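Local coordinates for reticulocyte binding protein (Streptococcus agalactiae COH1, PDB 3FAW), which probably hydrolyses alpha-1,6-glucosidic bonds of pullulan and branched alpha-glucans as a cell-wall-anchored streptococcal pullulanase of the alpha-amylase family, at residues S509-G514 and A560-D565; A225-N230 and S320-N325; T49-S54 and L94-D99. One frame throughout, in Å; residues are numbered along the deposited sequence. Where two conformers were deposited one is given.

Contact 1: S509-G514 and A560-D565; sequences STDTVG and ADSPGD. With CA (calcium ion), chain E.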
loop_
_atom_site.group_PDB
_atom_site.type_symbol
_atom_site.label_atom_id
_atom_site.label_comp_id
_atom_site.label_asym_id
_atom_site.label_seq_id
_atom_site.Cartn_x
_atom_site.Cartn_y
_atom_site.Cartn_z
ATOM N N SER A 509 12.796 -11.942 -11.868
ATOM C CA SER A 509 12.565 -11.670 -13.293
ATOM C C SER A 509 12.292 -10.189 -13.583
ATOM O O SER A 509 11.825 -9.841 -14.672
ATOM C CB SER A 509 11.377 -12.500 -13.795
ATOM O OG SER A 509 11.567 -13.881 -13.549
ATOM N N THR A 510 12.573 -9.317 -12.615
ATOM C CA THR A 510 12.384 -7.875 -12.792
ATOM C C THR A 510 13.287 -7.103 -11.834
ATOM O O THR A 510 13.582 -7.581 -10.740
ATOM C CB THR A 510 10.901 -7.452 -12.562
ATOM O OG1 THR A 510 10.723 -6.064 -12.892
ATOM C CG2 THR A 510 10.498 -7.676 -11.119
ATOM N N ASP A 511 13.740 -5.926 -12.262
ATOM C CA ASP A 511 14.413 -4.971 -11.378
ATOM C C ASP A 511 13.666 -3.632 -11.430
ATOM O O ASP A 511 14.246 -2.594 -11.761
ATOM C CB ASP A 511 15.885 -4.764 -11.777
ATOM C CG ASP A 511 16.776 -5.966 -11.459
ATOM O OD1 ASP A 511 16.369 -6.876 -10.703
ATOM O OD2 ASP A 511 17.919 -5.986 -11.967
ATOM N N THR A 512 12.376 -3.670 -11.106
ATOM C CA THR A 512 11.518 -2.483 -11.138
ATOM C C THR A 512 10.973 -2.165 -9.742
ATOM O O THR A 512 11.397 -1.200 -9.109
ATOM C CB THR A 512 10.350 -2.673 -12.129
ATOM O OG1 THR A 512 9.598 -3.845 -11.785
ATOM C CG2 THR A 512 10.875 -2.817 -13.555
ATOM N N VAL A 513 10.053 -2.994 -9.260
ATOM C CA VAL A 513 9.399 -2.770 -7.973
ATOM C C VAL A 513 10.017 -3.671 -6.901
ATOM O O VAL A 513 10.234 -4.860 -7.142
ATOM C CB VAL A 513 7.886 -3.052 -8.075
ATOM C CG1 VAL A 513 7.206 -2.817 -6.743
ATOM C CG2 VAL A 513 7.255 -2.185 -9.164
ATOM N N GLY A 514 10.306 -3.095 -5.731
ATOM C CA GLY A 514 10.839 -3.846 -4.582
ATOM C C GLY A 514 9.741 -4.329 -3.643
ATOM O O GLY A 514 8.681 -3.716 -3.556
ATOM N N ALA A 560 16.136 -12.852 -4.434
ATOM C CA ALA A 560 16.416 -11.480 -4.845
ATOM C C ALA A 560 17.754 -11.441 -5.586
ATOM O O ALA A 560 18.811 -11.569 -4.966
ATOM C CB ALA A 560 16.452 -10.566 -3.633
ATOM N N ASP A 561 17.714 -11.267 -6.908
ATOM C CA ASP A 561 18.949 -11.220 -7.702
ATOM C C ASP A 561 19.604 -9.827 -7.721
ATOM O O ASP A 561 20.665 -9.646 -8.320
ATOM C CB ASP A 561 18.725 -11.767 -9.128
ATOM C CG ASP A 561 17.929 -10.826 -10.024
ATOM O OD1 ASP A 561 17.014 -10.138 -9.531
ATOM O OD2 ASP A 561 18.214 -10.791 -11.239
ATOM N N SER A 562 18.970 -8.865 -7.050
ATOM C CA SER A 562 19.499 -7.509 -6.894
ATOM C C SER A 562 19.053 -6.954 -5.530
ATOM O O SER A 562 17.939 -7.238 -5.089
ATOM C CB SER A 562 18.998 -6.617 -8.037
ATOM O OG SER A 562 19.156 -5.235 -7.754
ATOM N N PRO A 563 19.919 -6.171 -4.852
ATOM C CA PRO A 563 19.553 -5.657 -3.522
ATOM C C PRO A 563 18.332 -4.731 -3.523
ATOM O O PRO A 563 17.605 -4.679 -2.530
ATOM C CB PRO A 563 20.812 -4.902 -3.070
ATOM C CG PRO A 563 21.577 -4.632 -4.310
ATOM C CD PRO A 563 21.266 -5.733 -5.258
ATOM N N GLY A 564 18.110 -4.024 -4.632
ATOM C CA GLY A 564 16.944 -3.164 -4.797
ATOM C C GLY A 564 15.598 -3.881 -4.827
ATOM O O GLY A 564 14.549 -3.237 -4.690
ATOM N N ASP A 565 15.616 -5.204 -4.998
ATOM C CA ASP A 565 14.396 -6.022 -4.909
ATOM C C ASP A 565 13.812 -6.086 -3.501
ATOM O O ASP A 565 12.654 -6.475 -3.328
ATOM C CB ASP A 565 14.676 -7.470 -5.330
ATOM C CG ASP A 565 15.084 -7.602 -6.776
ATOM O OD1 ASP A 565 14.786 -6.697 -7.583
ATOM O OD2 ASP A 565 15.702 -8.636 -7.116
HETATM CA CA CA E . 15.329 -8.589 -9.510
HETATM O O HOH W 1 12.284 -5.531 -8.672
HETATM O O HOH W 2 15.557 -9.465 -11.740
#
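Asp511 and Asp565 converge on one calcium ion; no hydrogen bond runs directly between 509-514 and 560-565, and the ion and a bridging water join them. Asp511 binds end-on through OD1, 2.3 Å from the calcium, and Asp561 does the same through its own OD1, its CG set between the backbone N and the carbonyl carbon (chi1 73°), turning OD1 to the ion. Asp565 is bidentate but lopsided, with OD2 at 2.4 Å from the ion and OD1 at 2.8 Å. The backbone carbonyl Thr510 O and water 2 add two further ligands, and Met507 O completes the shell. The carboxylate planes of Asp511 and Asp565 are turned 46° apart, and their OD1 atoms come within 3.5 Å of each other, a proximity between negative groups that the shared cation probably makes tolerable. Both loops belong to the catalytic TIM barrel: 509-514 runs into the sixth strand, 513-516, and 560-565 leads into the seventh, 566-568, so the ion ties together the approaches to two neighbouring parallel strands at the N-terminal end of the barrel. Second-shell bonds hold the Asp565 carboxylate. Asp565 OD2 receives Ser562 N from above the carboxylate plane, while Asp565 OD1 accepts from Arg265, whose positive charge may offset part of the excess of carboxylates. Water 1 lies 3.0 Å from Asp565 OD1 and 2.6 Å from Val513 O, linking the ligand to the incoming strand. Farther out, Thr510 OG1 and Thr512 OG1 are hydrogen-bonded at 2.7 Å, and at the strand itself Gly514 CA passes 3.4 Å from Asp565 O in a CA-H...O contact.

Contact 2: A225-N230 and S320-N325; sequences AEWDSN and SYFYVN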
loop_
_atom_site.group_PDB
_atom_site.type_symbol
_atom_site.label_atom_id
_atom_site.label_comp_id
_atom_site.label_asym_id
_atom_site.label_seq_id
_atom_site.Cartn_x
_atom_site.Cartn_y
_atom_site.Cartn_z
ATOM N N ALA A 225 -17.842 15.461 -3.585
ATOM C CA ALA A 225 -18.570 16.175 -2.537
ATOM C C ALA A 225 -18.172 15.616 -1.176
ATOM O O ALA A 225 -17.779 14.453 -1.076
ATOM C CB ALA A 225 -20.073 16.035 -2.741
ATOM N N GLU A 226 -18.263 16.445 -0.137
ATOM C CA GLU A 226 -18.013 15.989 1.233
ATOM C C GLU A 226 -18.811 14.708 1.487
ATOM O O GLU A 226 -19.986 14.619 1.123
ATOM C CB GLU A 226 -18.337 17.077 2.275
ATOM C CG GLU A 226 -19.826 17.445 2.465
ATOM C CD GLU A 226 -20.445 18.188 1.285
ATOM O OE1 GLU A 226 -19.709 18.653 0.389
ATOM O OE2 GLU A 226 -21.685 18.309 1.257
ATOM N N TRP A 227 -18.155 13.717 2.085
ATOM C CA TRP A 227 -18.692 12.353 2.156
ATOM C C TRP A 227 -18.895 11.892 3.599
ATOM O O TRP A 227 -18.005 12.023 4.448
ATOM C CB TRP A 227 -17.762 11.395 1.397
ATOM C CG TRP A 227 -18.103 9.935 1.508
ATOM C CD1 TRP A 227 -17.291 8.944 1.976
ATOM C CD2 TRP A 227 -19.338 9.301 1.141
ATOM N NE1 TRP A 227 -17.943 7.736 1.925
ATOM C CE2 TRP A 227 -19.198 7.924 1.417
ATOM C CE3 TRP A 227 -20.550 9.762 0.611
ATOM C CZ2 TRP A 227 -20.221 7.002 1.182
ATOM C CZ3 TRP A 227 -21.566 8.845 0.376
ATOM C CH2 TRP A 227 -21.395 7.480 0.661
ATOM N N ASP A 228 -20.089 11.371 3.860
ATOM C CA ASP A 228 -20.433 10.762 5.140
ATOM C C ASP A 228 -21.195 9.477 4.838
ATOM O O ASP A 228 -22.340 9.531 4.395
ATOM C CB ASP A 228 -21.291 11.728 5.976
ATOM C CG ASP A 228 -21.747 11.127 7.299
ATOM O OD1 ASP A 228 -21.216 10.072 7.710
ATOM O OD2 ASP A 228 -22.646 11.716 7.933
ATOM N N SER A 229 -20.557 8.329 5.077
ATOM C CA SER A 229 -21.137 7.025 4.706
ATOM C C SER A 229 -22.435 6.679 5.442
ATOM O O SER A 229 -23.165 5.783 5.011
ATOM C CB SER A 229 -20.119 5.887 4.863
ATOM O OG SER A 229 -19.603 5.800 6.179
ATOM N N ASN A 230 -22.725 7.382 6.537
ATOM C CA ASN A 230 -24.019 7.249 7.210
ATOM C C ASN A 230 -25.203 7.677 6.333
ATOM O O ASN A 230 -26.331 7.245 6.564
ATOM C CB ASN A 230 -24.035 8.047 8.520
ATOM C CG ASN A 230 -23.218 7.389 9.623
ATOM O OD1 ASN A 230 -22.498 8.068 10.357
ATOM N ND2 ASN A 230 -23.328 6.067 9.750
ATOM N N SER A 320 -9.821 8.582 -1.811
ATOM C CA SER A 320 -11.103 8.478 -1.122
ATOM C C SER A 320 -11.378 7.061 -0.642
ATOM O O SER A 320 -11.304 6.115 -1.417
ATOM C CB SER A 320 -12.257 8.930 -2.022
ATOM O OG SER A 320 -13.506 8.734 -1.369
ATOM N N TYR A 321 -11.676 6.939 0.650
ATOM C CA TYR A 321 -12.115 5.673 1.240
ATOM C C TYR A 321 -13.529 5.809 1.797
ATOM O O TYR A 321 -13.986 6.915 2.096
ATOM C CB TYR A 321 -11.134 5.174 2.309
ATOM C CG TYR A 321 -10.730 6.175 3.375
ATOM C CD1 TYR A 321 -11.469 6.308 4.555
ATOM C CD2 TYR A 321 -9.586 6.956 3.226
ATOM C CE1 TYR A 321 -11.090 7.209 5.546
ATOM C CE2 TYR A 321 -9.193 7.858 4.220
ATOM C CZ TYR A 321 -9.951 7.980 5.375
ATOM O OH TYR A 321 -9.571 8.865 6.358
ATOM N N PHE A 322 -14.204 4.671 1.936
ATOM C CA PHE A 322 -15.664 4.632 2.065
ATOM C C PHE A 322 -16.181 4.838 3.491
ATOM O O PHE A 322 -17.026 5.705 3.732
ATOM C CB PHE A 322 -16.189 3.299 1.501
ATOM C CG PHE A 322 -17.692 3.223 1.390
ATOM C CD1 PHE A 322 -18.337 3.635 0.230
ATOM C CD2 PHE A 322 -18.460 2.722 2.440
ATOM C CE1 PHE A 322 -19.725 3.560 0.120
ATOM C CE2 PHE A 322 -19.846 2.640 2.341
ATOM C CZ PHE A 322 -20.480 3.059 1.180
ATOM N N TYR A 323 -15.692 4.036 4.433
ATOM C CA TYR A 323 -16.214 4.064 5.803
ATOM C C TYR A 323 -15.644 5.243 6.592
ATOM O O TYR A 323 -14.611 5.123 7.257
ATOM C CB TYR A 323 -15.924 2.746 6.516
ATOM C CG TYR A 323 -16.587 1.554 5.869
ATOM C CD1 TYR A 323 -15.831 0.586 5.215
ATOM C CD2 TYR A 323 -17.971 1.389 5.910
ATOM C CE1 TYR A 323 -16.427 -0.519 4.621
ATOM C CE2 TYR A 323 -18.582 0.283 5.314
ATOM C CZ TYR A 323 -17.799 -0.663 4.671
ATOM O OH TYR A 323 -18.380 -1.758 4.078
ATOM N N VAL A 324 -16.329 6.378 6.503
ATOM C CA VAL A 324 -15.871 7.619 7.125
ATOM C C VAL A 324 -16.966 8.695 7.115
ATOM O O VAL A 324 -17.856 8.685 6.259
ATOM C CB VAL A 324 -14.624 8.182 6.393
ATOM C CG1 VAL A 324 -15.009 8.738 5.024
ATOM C CG2 VAL A 324 -13.926 9.250 7.231
ATOM N N ASN A 325 -16.884 9.607 8.081
ATOM C CA ASN A 325 -17.662 10.841 8.093
ATOM C C ASN A 325 -16.679 11.996 8.079
ATOM O O ASN A 325 -16.068 12.323 9.100
ATOM C CB ASN A 325 -18.563 10.934 9.330
ATOM C CG ASN A 325 -19.385 12.226 9.371
ATOM O OD1 ASN A 325 -19.374 13.024 8.431
ATOM N ND2 ASN A 325 -20.108 12.425 10.465
#
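With CG anti to the backbone N (chi1 174°), the Trp227 indole reaches across to Phe322, whose own ring is swung out by a similar torsion. Trp227 NE1 donates to Phe322 O at 2.9 Å, arriving in the carbonyl plane on a lone pair. The same indole sets CZ2 over one face of the Phe322 ring, 3.6 Å from CE1 and offset toward the rim; the two ring planes stand 59° apart, neither stacked nor perpendicular. Val324 CG1 meets Trp227 CD1. Extended torsions at Asp228 and Asn325 lay carboxylate on amide, the planes only 7° apart, with Asp228 CG 3.2 Å from Asn325 OD1. That oxygen accepts from Met327 N, while Asp228 OD1 takes Asn230 N to close an Asx turn. Ser229 N donates almost straight to Val324 O at 3.0 Å, and Ser229 OG receives a weak bond from Val324 N. These bonds join a loop that follows strand 212-216 of the antiparallel beta domain to the long loop between strand 312-315 and helix 367-381 of the TIM barrel; Trp227 N also bonds to Glu326, and Ala225 and Glu226 rest on Tyr202 of strand 202-209.

Contact 3: T49-S54 and L94-D99; sequences TSIQAS and LIIKGD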
loop_
_atom_site.group_PDB
_atom_site.type_symbol
_atom_site.label_atom_id
_atom_site.label_comp_id
_atom_site.label_asym_id
_atom_site.label_seq_id
_atom_site.Cartn_x
_atom_site.Cartn_y
_atom_site.Cartn_z
ATOM N N THR A 49 -17.080 -15.337 -34.134
ATOM C CA THR A 49 -17.633 -16.560 -34.717
ATOM C C THR A 49 -17.660 -17.764 -33.762
ATOM O O THR A 49 -17.655 -18.909 -34.218
ATOM C CB THR A 49 -16.848 -16.950 -35.992
ATOM O OG1 THR A 49 -15.489 -17.248 -35.651
ATOM C CG2 THR A 49 -16.881 -15.815 -37.025
ATOM N N SER A 50 -17.700 -17.521 -32.452
ATOM C CA SER A 50 -17.636 -18.623 -31.481
ATOM C C SER A 50 -18.407 -18.370 -30.180
ATOM O O SER A 50 -18.277 -17.306 -29.563
ATOM C CB SER A 50 -16.175 -18.963 -31.157
ATOM O OG SER A 50 -16.081 -20.216 -30.498
ATOM N N ILE A 51 -19.200 -19.366 -29.778
ATOM C CA ILE A 51 -19.932 -19.345 -28.510
ATOM C C ILE A 51 -19.715 -20.650 -27.740
ATOM O O ILE A 51 -19.928 -21.732 -28.280
ATOM C CB ILE A 51 -21.449 -19.143 -28.737
ATOM C CG1 ILE A 51 -21.727 -17.720 -29.234
ATOM C CG2 ILE A 51 -22.239 -19.423 -27.449
ATOM C CD1 ILE A 51 -23.196 -17.429 -29.477
ATOM N N GLN A 52 -19.288 -20.545 -26.482
ATOM C CA GLN A 52 -19.138 -21.725 -25.627
ATOM C C GLN A 52 -20.359 -21.894 -24.723
ATOM O O GLN A 52 -20.738 -20.971 -24.002
ATOM C CB GLN A 52 -17.839 -21.680 -24.805
ATOM C CG GLN A 52 -17.647 -20.472 -23.901
ATOM C CD GLN A 52 -16.484 -20.647 -22.939
ATOM O OE1 GLN A 52 -15.492 -21.312 -23.253
ATOM N NE2 GLN A 52 -16.600 -20.047 -21.758
ATOM N N ALA A 53 -20.977 -23.074 -24.791
ATOM C CA ALA A 53 -22.168 -23.400 -24.009
ATOM C C ALA A 53 -21.827 -24.470 -22.983
ATOM O O ALA A 53 -21.326 -25.540 -23.342
ATOM C CB ALA A 53 -23.285 -23.895 -24.921
ATOM N N SER A 54 -22.104 -24.186 -21.714
ATOM C CA SER A 54 -21.812 -25.128 -20.637
ATOM C C SER A 54 -23.010 -26.040 -20.371
ATOM O O SER A 54 -24.155 -25.583 -20.321
ATOM C CB SER A 54 -21.423 -24.384 -19.364
ATOM O OG SER A 54 -20.983 -25.292 -18.376
ATOM N N LEU A 94 -19.734 -27.195 -24.921
ATOM C CA LEU A 94 -19.910 -27.339 -26.356
ATOM C C LEU A 94 -19.513 -26.026 -27.023
ATOM O O LEU A 94 -20.083 -24.977 -26.724
ATOM C CB LEU A 94 -21.374 -27.663 -26.648
ATOM C CG LEU A 94 -21.791 -27.914 -28.097
ATOM C CD1 LEU A 94 -21.183 -29.211 -28.608
ATOM C CD2 LEU A 94 -23.306 -27.948 -28.192
ATOM N N ILE A 95 -18.530 -26.081 -27.918
ATOM C CA ILE A 95 -18.104 -24.894 -28.663
ATOM C C ILE A 95 -18.907 -24.819 -29.967
ATOM O O ILE A 95 -18.856 -25.735 -30.786
ATOM C CB ILE A 95 -16.585 -24.893 -28.949
ATOM C CG1 ILE A 95 -15.793 -25.071 -27.647
ATOM C CG2 ILE A 95 -16.167 -23.599 -29.633
ATOM C CD1 ILE A 95 -15.544 -26.519 -27.274
ATOM N N ILE A 96 -19.653 -23.727 -30.133
ATOM C CA ILE A 96 -20.584 -23.551 -31.245
ATOM C C ILE A 96 -20.032 -22.502 -32.208
ATOM O O ILE A 96 -19.727 -21.381 -31.793
ATOM C CB ILE A 96 -21.974 -23.077 -30.736
ATOM C CG1 ILE A 96 -22.482 -23.982 -29.603
ATOM C CG2 ILE A 96 -22.978 -23.047 -31.879
ATOM C CD1 ILE A 96 -23.630 -23.387 -28.802
ATOM N N LYS A 97 -19.917 -22.871 -33.488
ATOM C CA LYS A 97 -19.369 -21.995 -34.528
ATOM C C LYS A 97 -20.450 -21.488 -35.480
ATOM O O LYS A 97 -21.400 -22.208 -35.807
ATOM C CB LYS A 97 -18.299 -22.727 -35.347
ATOM C CG LYS A 97 -17.096 -23.198 -34.543
ATOM C CD LYS A 97 -16.110 -23.938 -35.434
ATOM C CE LYS A 97 -15.097 -24.729 -34.624
ATOM N NZ LYS A 97 -14.147 -23.841 -33.887
ATOM N N GLY A 98 -20.269 -20.252 -35.943
ATOM C CA GLY A 98 -21.204 -19.596 -36.856
ATOM C C GLY A 98 -20.884 -18.114 -36.959
ATOM O O GLY A 98 -19.875 -17.667 -36.431
ATOM N N ASP A 99 -21.734 -17.355 -37.642
ATOM C CA ASP A 99 -21.544 -15.908 -37.774
ATOM C C ASP A 99 -22.395 -15.199 -36.722
ATOM O O ASP A 99 -23.603 -15.028 -36.897
ATOM C CB ASP A 99 -21.910 -15.442 -39.192
ATOM C CG ASP A 99 -21.539 -13.983 -39.457
ATOM O OD1 ASP A 99 -21.389 -13.191 -38.500
ATOM O OD2 ASP A 99 -21.392 -13.628 -40.644
#
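Ile51 and Ile96 form a hydrogen-bonded pair at the middle of an antiparallel strand pairing, 50-55 with 93-98, inside a seven-stranded mixed sheet; the short segments run at 153°. Backbone bonds dominate. Ile96 N reaches Ile51 O at 2.7 Å and Ile51 N returns to Ile96 O, and the same reciprocal pair recurs at Ala53 and Leu94, where Leu94 N lies 2.8 Å from Ala53 O. Toward Thr49 the pairing weakens: Gly98 N to Thr49 O is a weak bond of 3.4 Å. Between the hydrogen-bonded pairs, the non-hydrogen-bonded pairs Ser50-Lys97 and Gln52-Ile95 bring CA-H groups to carbonyls, Ser50 CA lying 3.5 Å from Ile96 O. Apolar packing gathers on the buried face carrying Ile51, Ala53, Leu94 and Ile96. There the branch of Ile96 that starts beside its backbone N (chi1 -51°) carries CD1 to 3.9 Å from Ala53 CB, with Ile51 CG2 more distant. Leu70 touches Leu94 and Ile96, and Phe100 touches Ile51, from beyond the two strands. The other face is mixed, carrying Ser50, Gln52, Ile95 and Lys97: Gln52 NE2 turns to Gln44 of strand 40-47, and Ser50 OG sits against a methyl, 3.5 Å from Ile95 CG2.

Along the chain the contacts come in the order 3, 2, 1. Contact 3 lies within the N-terminal beta sheet, its centre about 42 Å from that of the chain and 44 and 46 Å from the centres of contacts 1 and 2. Contact 1 lies wholly in the TIM barrel and contact 2 reaches it with 320-325 alone; the two are on opposite sides of the chain's centre, with centres 38 Å apart and nearest atoms about 21 Å apart. Contact 1 joins loops leading into two adjacent barrel strands, whereas contact 2 docks the preceding beta domain onto a loop of the barrel. The three thus work at different levels: within a beta domain, between domains and within the catalytic barrel.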